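Local coordinates for uncharacterized protein (Bacteroides uniformis, PDB 4JPQ) that is of unknown function but belongs to carbohydrate-binding family 9 and probably binds carbohydrate, at residues A[209-212]-A[213-216]. Numbering follows the deposited sequence.
Sequences HCPA and FFGT
A short 3-10 segment, 211-213, bends the chain and brings Phe214 against Pro211 just before the chain enters strand 215-219. This is a local contact within one continuous stretch of the beta-rich family 9 carbohydrate-binding fold, at the end of the loop that follows strand 195-197. The segment is held by two successive i+3 to i backbone hydrogen bonds, the second of them weak. The first runs from Phe213 N to Cys210 O at 3.0 Å. The second, from Phe214 N to Pro211 O, is longer, at 3.3 Å. Phe214 meets the turn chiefly through a CH-pi interaction with Pro211 CA, which sits over the middle of the Phe214 ring, 3.6 Å from its centroid and only 9° off the ring normal. Pro211 CB adds an apolar touch to Phe214 CE2 at 4.0 Å, while Cys210 C lies over the ring on the Pro211 side. Phe214 CG, anti to its own carbonyl carbon (chi1 -69°), lies beside the backbone N, which turns the ring toward Pro211. Beyond the turn this buried ring also touches Tyr102 on strand 102-108 and Lys180 and Asn182 on strand 178-186, linking the turn to neighbouring strands. Replacing Phe214 with an alanine would probably leave Pro211 CA without its aromatic face and open a gap among Pro211, Tyr102 and strand 178-186. The Phe213 ring takes a separate course, with Cys210 CB at its edge, near the ring plane, and Ala212 CB touching it as well; both methyl and methylene carbons approach the same ring atom, Phe213 CD2, each at 4.3 Å.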
loop_
_atom_site.group_PDB
_atom_site.type_symbol
_atom_site.label_atom_id
_atom_site.label_comp_id
_atom_site.label_asym_id
_atom_site.label_seq_id
_atom_site.Cartn_x
_atom_site.Cartn_y
_atom_site.Cartn_z
ATOM N N HIS A 209 8.972 -4.324 -7.902
ATOM C CA HIS A 209 10.054 -3.386 -7.517
ATOM C C HIS A 209 10.640 -2.637 -8.740
ATOM O O HIS A 209 11.847 -2.682 -8.996
ATOM C CB HIS A 209 11.125 -4.150 -6.728
ATOM C CG HIS A 209 10.635 -4.698 -5.426
ATOM N ND1 HIS A 209 10.896 -4.094 -4.216
ATOM C CD2 HIS A 209 9.878 -5.786 -5.148
ATOM C CE1 HIS A 209 10.331 -4.794 -3.246
ATOM N NE2 HIS A 209 9.706 -5.825 -3.785
ATOM N N CYS A 210 9.781 -1.877 -9.431
ATOM C CA CYS A 210 10.103 -1.216 -10.710
ATOM C C CYS A 210 9.703 0.265 -10.741
ATOM O O CYS A 210 8.642 0.615 -11.267
ATOM C CB CYS A 210 9.426 -1.989 -11.839
ATOM S SG CYS A 210 7.695 -2.329 -11.487
ATOM N N PRO A 211 10.565 1.143 -10.185
ATOM C CA PRO A 211 10.355 2.592 -10.187
ATOM C C PRO A 211 10.064 3.248 -11.541
ATOM O O PRO A 211 9.398 4.279 -11.570
ATOM C CB PRO A 211 11.669 3.138 -9.620
ATOM C CG PRO A 211 12.139 2.069 -8.718
ATOM C CD PRO A 211 11.770 0.789 -9.404
ATOM N N ALA A 212 10.582 2.682 -12.632
ATOM C CA ALA A 212 10.293 3.180 -13.988
ATOM C C ALA A 212 8.787 3.179 -14.300
ATOM O O ALA A 212 8.321 4.070 -14.999
ATOM C CB ALA A 212 11.040 2.360 -15.032
ATOM N N PHE A 213 8.050 2.196 -13.765
ATOM C CA PHE A 213 6.604 2.056 -14.005
ATOM C C PHE A 213 5.677 2.695 -12.976
ATOM O O PHE A 213 4.447 2.597 -13.121
ATOM C CB PHE A 213 6.261 0.584 -14.276
ATOM C CG PHE A 213 6.830 0.100 -15.574
ATOM C CD1 PHE A 213 6.186 0.412 -16.778
ATOM C CD2 PHE A 213 8.043 -0.607 -15.618
ATOM C CE1 PHE A 213 6.717 0.001 -17.990
ATOM C CE2 PHE A 213 8.577 -1.025 -16.830
ATOM C CZ PHE A 213 7.913 -0.717 -18.019
ATOM N N PHE A 214 6.248 3.382 -11.974
ATOM C CA PHE A 214 5.437 4.106 -10.996
ATOM C C PHE A 214 4.666 5.242 -11.654
ATOM O O PHE A 214 5.135 5.842 -12.620
ATOM C CB PHE A 214 6.257 4.806 -9.894
ATOM C CG PHE A 214 6.956 3.909 -8.893
ATOM C CD1 PHE A 214 6.588 2.587 -8.644
ATOM C CD2 PHE A 214 7.944 4.486 -8.079
ATOM C CE1 PHE A 214 7.268 1.841 -7.680
ATOM C CE2 PHE A 214 8.611 3.749 -7.105
ATOM C CZ PHE A 214 8.273 2.422 -6.903
ATOM N N GLY A 215 3.501 5.541 -11.081
ATOM C CA GLY A 215 2.647 6.646 -11.497
ATOM C C GLY A 215 3.069 7.864 -10.710
ATOM O O GLY A 215 4.012 7.789 -9.911
ATOM N N THR A 216 2.356 8.967 -10.938
ATOM C CA THR A 216 2.638 10.255 -10.306
ATOM C C THR A 216 1.591 10.573 -9.240
ATOM O O THR A 216 0.395 10.339 -9.439
ATOM C CB THR A 216 2.691 11.371 -11.363
ATOM O OG1 THR A 216 3.679 11.025 -12.343
ATOM C CG2 THR A 216 3.047 12.728 -10.733
#